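Local coordinates for protein glucose-1-phosphate thymidylyltransferase (PDB 4ECM) that joins glucose 1-phosphate and dTTP into dTDP-glucose with release of pyrophosphate, the first step towards dTDP-L-rhamnose, at residues 45-59 / 81-95. Sequence-based numbering, arbitrary orientation.
Sequences TNKHLLPVGRYPMIY and HMGDVVSFLGSGQEF. With DAU (2'deoxy-thymidine-5'-diphospho-alpha-D-glucose), chain B; POP (pyrophosphate 2-), chain C.
Leu49 drives both of its methyls into helix 82-89, and the tight part of this contact grows out from there. Its CD1 lies 3.4 Å from Asp84 CB and also meets Val85, while CD2 packs against the ring of Phe88, 3.5 Å from that residue's CD2. With CG anti to the carbonyl carbon (chi1 -60°) and the chain then extended, Leu49 can straddle two successive turns of the helix. Pro56 CB lies over one face of the Phe88 ring near its rim (the approach of CG is too close to trust), and the hydroxyl of Tyr59 comes up to the ring's edge, in its plane. Tyr59 in turn receives the edge of Phe95 on one face, a T-shaped pair with centroids 5.1 Å apart and planes at 74°; Pro56 CD covers the opposite face, over its centre. Alongside, Ile58 CD1 meets Leu89 CD1 at 3.9 Å, beside Val85 and Leu89 packing on Ile75 of strand 72-77, so helix 82-89 packs on both 45-59 and the central sheet.

The end at Asn46 and His81 is looser, with His81 and Asp84 partly exposed and Asn46 still buried. The Asn46 amide lies over a face of the imidazole, the planes 75° apart, but both residues have alternate conformers and the close approach is doubtful. Val44 of a second subunit packs against Asp84.

No clear hydrogen bond crosses between the segments. In the conformer modelled here, Asn46 OD1 takes His48 N at 3.2 Å, closing an Asx turn, and His48 ND1 at 3.3 Å, both from the same face of its carbonyl. The ND1 bond helps set the ring's rotation, with NE2 on its far side hydrogen-bonded to O3' of the bound dTDP-glucose at 2.5 Å. Lys47 NZ makes a hydrogen bond to pyrophosphate, modelled doubtfully short, and a salt bridge to Asp132. A largely apolar interface thus backs a turn whose His48 and Lys47 reach nucleotide and pyrophosphate, consistent with a role in holding them.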
loop_
_atom_site.group_PDB
_atom_site.type_symbol
_atom_site.label_atom_id
_atom_site.label_comp_id
_atom_site.label_asym_id
_atom_site.label_seq_id
_atom_site.Cartn_x
_atom_site.Cartn_y
_atom_site.Cartn_z
ATOM N N THR A 45 -6.109 7.559 3.489
ATOM C CA THR A 45 -6.933 7.229 2.329
ATOM C C THR A 45 -6.835 8.053 1.043
ATOM O O THR A 45 -6.186 7.638 0.086
ATOM C CB THR A 45 -8.408 7.137 2.770
ATOM O OG1 THR A 45 -8.534 6.099 3.756
ATOM C CG2 THR A 45 -9.320 6.835 1.579
ATOM N N ASN A 46 -7.519 9.186 1.032
ATOM C CA ASN A 46 -7.670 10.057 -0.141
ATOM C C ASN A 46 -9.158 10.364 -0.144
ATOM O O ASN A 46 -9.979 9.451 -0.103
ATOM C CB ASN A 46 -7.241 9.397 -1.450
ATOM C CG ASN A 46 -7.435 10.320 -2.666
ATOM O OD1 ASN A 46 -8.528 10.418 -3.230
ATOM N ND2 ASN A 46 -6.361 10.980 -3.080
ATOM N N LYS A 47 -9.502 11.643 -0.155
ATOM C CA LYS A 47 -10.899 12.065 -0.011
ATOM C C LYS A 47 -11.884 11.372 -0.944
ATOM O O LYS A 47 -12.936 10.956 -0.515
ATOM C CB LYS A 47 -10.979 13.585 -0.210
ATOM C CG LYS A 47 -12.379 14.127 -0.378
ATOM C CD LYS A 47 -12.437 15.653 -0.391
ATOM C CE LYS A 47 -11.655 16.276 -1.506
ATOM N NZ LYS A 47 -12.011 17.729 -1.677
ATOM N N HIS A 48 -11.481 11.183 -2.197
ATOM C CA HIS A 48 -12.343 10.633 -3.213
ATOM C C HIS A 48 -12.577 9.144 -3.099
ATOM O O HIS A 48 -13.285 8.584 -3.916
ATOM C CB HIS A 48 -11.817 11.020 -4.595
ATOM C CG HIS A 48 -11.482 12.472 -4.691
ATOM N ND1 HIS A 48 -10.199 12.949 -4.523
ATOM C CD2 HIS A 48 -12.275 13.560 -4.832
ATOM C CE1 HIS A 48 -10.218 14.269 -4.596
ATOM N NE2 HIS A 48 -11.464 14.662 -4.793
ATOM N N LEU A 49 -11.978 8.509 -2.099
ATOM C CA LEU A 49 -12.225 7.110 -1.849
ATOM C C LEU A 49 -13.029 6.947 -0.551
ATOM O O LEU A 49 -13.297 5.820 -0.123
ATOM C CB LEU A 49 -10.928 6.315 -1.785
ATOM C CG LEU A 49 -10.086 6.364 -3.058
ATOM C CD1 LEU A 49 -8.807 5.506 -2.883
ATOM C CD2 LEU A 49 -10.902 5.908 -4.296
ATOM N N LEU A 50 -13.421 8.066 0.064
ATOM C CA LEU A 50 -14.265 8.025 1.258
ATOM C C LEU A 50 -15.712 7.731 0.845
ATOM O O LEU A 50 -16.140 8.058 -0.264
ATOM C CB LEU A 50 -14.210 9.354 2.012
ATOM C CG LEU A 50 -12.850 9.771 2.587
ATOM C CD1 LEU A 50 -12.984 11.120 3.322
ATOM C CD2 LEU A 50 -12.291 8.704 3.527
ATOM N N PRO A 51 -16.481 7.120 1.733
ATOM C CA PRO A 51 -17.853 6.811 1.379
ATOM C C PRO A 51 -18.755 8.023 1.159
ATOM O O PRO A 51 -18.656 9.023 1.892
ATOM C CB PRO A 51 -18.375 6.059 2.618
ATOM C CG PRO A 51 -17.192 5.596 3.314
ATOM C CD PRO A 51 -16.104 6.558 3.035
ATOM N N VAL A 52 -19.601 7.913 0.134
ATOM C CA VAL A 52 -20.687 8.845 -0.141
ATOM C C VAL A 52 -21.863 7.913 -0.470
ATOM O O VAL A 52 -22.014 7.429 -1.610
ATOM C CB VAL A 52 -20.392 9.811 -1.271
ATOM C CG1 VAL A 52 -21.666 10.585 -1.639
ATOM C CG2 VAL A 52 -19.234 10.785 -0.860
ATOM N N GLY A 53 -22.683 7.629 0.533
ATOM C CA GLY A 53 -23.742 6.650 0.346
ATOM C C GLY A 53 -23.062 5.298 0.463
ATOM O O GLY A 53 -22.186 5.103 1.316
ATOM N N ARG A 54 -23.443 4.363 -0.404
ATOM C CA ARG A 54 -22.881 3.018 -0.352
ATOM C C ARG A 54 -21.740 2.802 -1.345
ATOM O O ARG A 54 -21.366 1.669 -1.608
ATOM C CB ARG A 54 -23.990 1.942 -0.494
ATOM C CG ARG A 54 -24.739 1.909 -1.822
ATOM C CD ARG A 54 -25.973 0.940 -1.819
ATOM N NE ARG A 54 -26.910 1.183 -0.705
ATOM C CZ ARG A 54 -27.259 0.295 0.232
ATOM N NH1 ARG A 54 -26.820 -0.963 0.191
ATOM N NH2 ARG A 54 -28.102 0.656 1.200
ATOM N N TYR A 55 -21.159 3.886 -1.858
ATOM C CA TYR A 55 -20.046 3.795 -2.781
ATOM C C TYR A 55 -18.959 4.783 -2.385
ATOM O O TYR A 55 -19.231 5.773 -1.701
ATOM C CB TYR A 55 -20.486 4.113 -4.215
ATOM C CG TYR A 55 -21.626 3.253 -4.690
ATOM C CD1 TYR A 55 -21.411 1.939 -5.074
ATOM C CD2 TYR A 55 -22.917 3.740 -4.725
ATOM C CE1 TYR A 55 -22.445 1.142 -5.494
ATOM C CE2 TYR A 55 -23.950 2.955 -5.147
ATOM C CZ TYR A 55 -23.712 1.651 -5.536
ATOM O OH TYR A 55 -24.761 0.856 -5.966
ATOM N N PRO A 56 -17.715 4.512 -2.798
ATOM C CA PRO A 56 -16.651 5.489 -2.630
ATOM C C PRO A 56 -17.018 6.717 -3.442
ATOM O O PRO A 56 -17.596 6.581 -4.512
ATOM C CB PRO A 56 -15.437 4.818 -3.252
ATOM C CG PRO A 56 -15.761 3.424 -3.363
ATOM C CD PRO A 56 -17.233 3.260 -3.381
ATOM N N MET A 57 -16.681 7.891 -2.942
ATOM C CA MET A 57 -17.032 9.151 -3.581
ATOM C C MET A 57 -16.780 9.177 -5.092
ATOM O O MET A 57 -17.620 9.642 -5.845
ATOM C CB MET A 57 -16.251 10.282 -2.907
ATOM C CG MET A 57 -16.533 11.693 -3.420
ATOM S SD MET A 57 -15.481 12.949 -2.626
ATOM C CE MET A 57 -15.772 12.670 -0.851
ATOM N N ILE A 58 -15.637 8.657 -5.525
ATOM C CA ILE A 58 -15.257 8.734 -6.941
ATOM C C ILE A 58 -16.153 7.928 -7.880
ATOM O O ILE A 58 -16.236 8.246 -9.072
ATOM C CB ILE A 58 -13.748 8.400 -7.136
ATOM C CG1 ILE A 58 -13.243 8.916 -8.491
ATOM C CG2 ILE A 58 -13.467 6.924 -6.926
ATOM C CD1 ILE A 58 -11.749 8.837 -8.616
ATOM N N TYR A 59 -16.835 6.903 -7.359
ATOM C CA TYR A 59 -17.732 6.100 -8.194
ATOM C C TYR A 59 -18.841 6.949 -8.791
ATOM O O TYR A 59 -19.308 6.662 -9.880
ATOM C CB TYR A 59 -18.385 4.958 -7.411
ATOM C CG TYR A 59 -17.602 3.666 -7.310
ATOM C CD1 TYR A 59 -16.214 3.652 -7.321
ATOM C CD2 TYR A 59 -18.265 2.451 -7.107
ATOM C CE1 TYR A 59 -15.505 2.458 -7.191
ATOM C CE2 TYR A 59 -17.563 1.258 -6.970
ATOM C CZ TYR A 59 -16.184 1.274 -7.009
ATOM O OH TYR A 59 -15.488 0.102 -6.887
ATOM N N HIS A 81 -1.579 8.676 -3.466
ATOM C CA HIS A 81 -2.948 8.169 -3.538
ATOM C C HIS A 81 -3.259 7.219 -4.693
ATOM O O HIS A 81 -4.261 6.501 -4.642
ATOM C CB HIS A 81 -3.953 9.335 -3.631
ATOM C CG HIS A 81 -3.991 10.218 -2.418
ATOM N ND1 HIS A 81 -3.831 11.585 -2.488
ATOM C CD2 HIS A 81 -4.159 9.927 -1.105
ATOM C CE1 HIS A 81 -3.916 12.099 -1.273
ATOM N NE2 HIS A 81 -4.101 11.113 -0.415
ATOM N N MET A 82 -2.410 7.193 -5.717
ATOM C CA MET A 82 -2.715 6.439 -6.942
ATOM C C MET A 82 -2.930 4.952 -6.717
ATOM O O MET A 82 -3.783 4.352 -7.346
ATOM C CB MET A 82 -1.622 6.660 -7.985
ATOM C CG MET A 82 -1.940 6.089 -9.343
ATOM S SD MET A 82 -3.236 6.972 -10.207
ATOM C CE MET A 82 -2.390 8.518 -10.571
ATOM N N GLY A 83 -2.171 4.355 -5.812
ATOM C CA GLY A 83 -2.315 2.932 -5.527
ATOM C C GLY A 83 -3.741 2.563 -5.151
ATOM O O GLY A 83 -4.334 1.640 -5.707
ATOM N N ASP A 84 -4.296 3.301 -4.206
ATOM C CA ASP A 84 -5.648 3.032 -3.715
ATOM C C ASP A 84 -6.703 3.364 -4.748
ATOM O O ASP A 84 -7.657 2.627 -4.900
ATOM C CB ASP A 84 -5.904 3.787 -2.420
ATOM C CG ASP A 84 -5.171 3.180 -1.225
ATOM O OD1 ASP A 84 -4.721 2.005 -1.289
ATOM O OD2 ASP A 84 -5.075 3.878 -0.201
ATOM N N VAL A 85 -6.513 4.452 -5.483
ATOM C CA VAL A 85 -7.466 4.827 -6.504
ATOM C C VAL A 85 -7.519 3.739 -7.565
ATOM O O VAL A 85 -8.601 3.280 -7.956
ATOM C CB VAL A 85 -7.128 6.191 -7.125
ATOM C CG1 VAL A 85 -8.049 6.485 -8.304
ATOM C CG2 VAL A 85 -7.209 7.302 -6.049
ATOM N N VAL A 86 -6.352 3.295 -8.010
ATOM C CA VAL A 86 -6.287 2.237 -9.011
ATOM C C VAL A 86 -6.831 0.911 -8.464
ATOM O O VAL A 86 -7.480 0.168 -9.197
ATOM C CB VAL A 86 -4.866 2.094 -9.569
ATOM C CG1 VAL A 86 -4.759 0.867 -10.458
ATOM C CG2 VAL A 86 -4.488 3.376 -10.347
ATOM N N SER A 87 -6.599 0.615 -7.178
ATOM C CA SER A 87 -7.137 -0.616 -6.618
ATOM C C SER A 87 -8.641 -0.616 -6.717
ATOM O O SER A 87 -9.238 -1.666 -6.900
ATOM C CB SER A 87 -6.711 -0.842 -5.172
ATOM O OG SER A 87 -5.306 -0.995 -5.086
ATOM N N PHE A 88 -9.271 0.544 -6.556
ATOM C CA PHE A 88 -10.742 0.613 -6.729
ATOM C C PHE A 88 -11.191 0.556 -8.179
ATOM O O PHE A 88 -12.132 -0.175 -8.521
ATOM C CB PHE A 88 -11.331 1.918 -6.188
ATOM C CG PHE A 88 -11.794 1.856 -4.774
ATOM C CD1 PHE A 88 -13.033 1.289 -4.471
ATOM C CD2 PHE A 88 -11.042 2.426 -3.748
ATOM C CE1 PHE A 88 -13.498 1.250 -3.145
ATOM C CE2 PHE A 88 -11.502 2.397 -2.415
ATOM C CZ PHE A 88 -12.727 1.808 -2.113
ATOM N N LEU A 89 -10.531 1.338 -9.029
ATOM C CA LEU A 89 -11.016 1.545 -10.393
ATOM C C LEU A 89 -10.513 0.607 -11.486
ATOM O O LEU A 89 -11.219 0.348 -12.474
ATOM C CB LEU A 89 -10.775 3.002 -10.775
ATOM C CG LEU A 89 -11.557 4.078 -9.986
ATOM C CD1 LEU A 89 -11.247 5.449 -10.578
ATOM C CD2 LEU A 89 -13.067 3.857 -9.997
ATOM N N GLY A 90 -9.287 0.128 -11.332
ATOM C CA GLY A 90 -8.702 -0.787 -12.283
ATOM C C GLY A 90 -8.602 -0.238 -13.688
ATOM O O GLY A 90 -8.389 0.953 -13.894
ATOM N N SER A 91 -8.753 -1.116 -14.663
ATOM C CA SER A 91 -8.707 -0.710 -16.051
ATOM C C SER A 91 -9.992 -0.002 -16.445
ATOM O O SER A 91 -10.039 0.697 -17.454
ATOM C CB SER A 91 -8.608 -1.940 -16.923
ATOM O OG SER A 91 -9.817 -2.668 -16.812
ATOM N N GLY A 92 -11.043 -0.231 -15.668
ATOM C CA GLY A 92 -12.376 0.330 -15.951
ATOM C C GLY A 92 -13.305 -0.708 -16.567
ATOM O O GLY A 92 -14.515 -0.493 -16.690
ATOM N N GLN A 93 -12.745 -1.857 -16.906
ATOM C CA GLN A 93 -13.499 -2.922 -17.556
ATOM C C GLN A 93 -14.701 -3.392 -16.734
ATOM O O GLN A 93 -15.766 -3.631 -17.287
ATOM C CB GLN A 93 -12.573 -4.101 -17.859
ATOM C CG GLN A 93 -12.962 -4.918 -19.102
ATOM C CD GLN A 93 -14.153 -5.826 -18.905
ATOM O OE1 GLN A 93 -14.409 -6.328 -17.796
ATOM N NE2 GLN A 93 -14.878 -6.083 -20.001
ATOM N N GLU A 94 -14.532 -3.517 -15.424
ATOM C CA GLU A 94 -15.625 -3.958 -14.568
ATOM C C GLU A 94 -16.806 -2.976 -14.578
ATOM O O GLU A 94 -17.944 -3.375 -14.323
ATOM C CB GLU A 94 -15.120 -4.207 -13.138
ATOM C CG GLU A 94 -14.095 -5.326 -13.061
ATOM C CD GLU A 94 -13.610 -5.606 -11.650
ATOM O OE1 GLU A 94 -14.120 -4.977 -10.691
ATOM O OE2 GLU A 94 -12.715 -6.466 -11.502
ATOM N N PHE A 95 -16.537 -1.707 -14.895
ATOM C CA PHE A 95 -17.582 -0.669 -14.947
ATOM C C PHE A 95 -18.029 -0.332 -16.362
ATOM O O PHE A 95 -18.802 0.596 -16.560
ATOM C CB PHE A 95 -17.068 0.631 -14.312
ATOM C CG PHE A 95 -16.475 0.452 -12.951
ATOM C CD1 PHE A 95 -17.284 0.242 -11.846
ATOM C CD2 PHE A 95 -15.110 0.510 -12.762
ATOM C CE1 PHE A 95 -16.734 0.074 -10.571
ATOM C CE2 PHE A 95 -14.561 0.338 -11.501
ATOM C CZ PHE A 95 -15.381 0.122 -10.403
HETATM O O6 DAU B . -16.993 22.670 -5.734
HETATM C C6 DAU B . -17.182 23.713 -6.691
HETATM C C5 DAU B . -16.028 24.702 -6.606
HETATM O O5 DAU B . -14.822 23.965 -6.791
HETATM C C4 DAU B . -16.154 25.814 -7.652
HETATM O O4 DAU B . -17.312 26.604 -7.415
HETATM C C3 DAU B . -14.935 26.733 -7.667
HETATM O O3 DAU B . -15.073 27.670 -8.757
HETATM C C2 DAU B . -13.682 25.867 -7.838
HETATM O O2 DAU B . -12.487 26.665 -7.752
HETATM C C1 DAU B . -13.630 24.760 -6.792
HETATM O O1 DAU B . -13.436 25.344 -5.509
HETATM P P2 DAU B . -12.805 24.485 -4.297
HETATM O O3P DAU B . -13.829 23.533 -3.726
HETATM O O4P DAU B . -12.083 25.460 -3.410
HETATM O OPP DAU B . -11.723 23.561 -5.065
HETATM P P DAU B . -10.818 22.479 -4.293
HETATM O O1P DAU B . -11.599 21.923 -3.126
HETATM O O2P DAU B . -9.471 23.072 -4.088
HETATM O "O5'" DAU B . -10.700 21.290 -5.376
HETATM C "C5'" DAU B . -11.837 20.503 -5.665
HETATM C "C4'" DAU B . -11.521 19.180 -6.363
HETATM O "O4'" DAU B . -10.536 19.282 -7.389
HETATM C "C3'" DAU B . -11.083 18.093 -5.407
HETATM O "O3'" DAU B . -11.966 16.994 -5.648
HETATM C "C2'" DAU B . -9.667 17.742 -5.797
HETATM C "C1'" DAU B . -9.506 18.336 -7.189
HETATM N N11 DAU B . -8.280 19.119 -7.420
HETATM C C61 DAU B . -8.035 20.239 -6.585
HETATM C C51 DAU B . -6.778 20.805 -6.516
HETATM C C5A DAU B . -6.557 22.066 -5.706
HETATM C C21 DAU B . -7.175 18.470 -8.002
HETATM O O21 DAU B . -7.398 17.365 -8.729
HETATM N N31 DAU B . -5.928 19.000 -7.959
HETATM C C41 DAU B . -5.676 20.127 -7.243
HETATM O O41 DAU B . -4.422 20.631 -7.193
HETATM P P1 POP C . -8.165 20.312 0.784
HETATM O O1 POP C . -6.769 20.736 1.163
HETATM O O2 POP C . -8.929 19.824 1.986
HETATM O O3 POP C . -8.865 21.510 0.204
HETATM O O POP C . -8.058 19.119 -0.307
HETATM P P2 POP C . -8.873 19.137 -1.709
HETATM O O4 POP C . -10.320 19.469 -1.422
HETATM O O5 POP C . -8.804 17.771 -2.344
HETATM O O6 POP C . -8.315 20.191 -2.658
#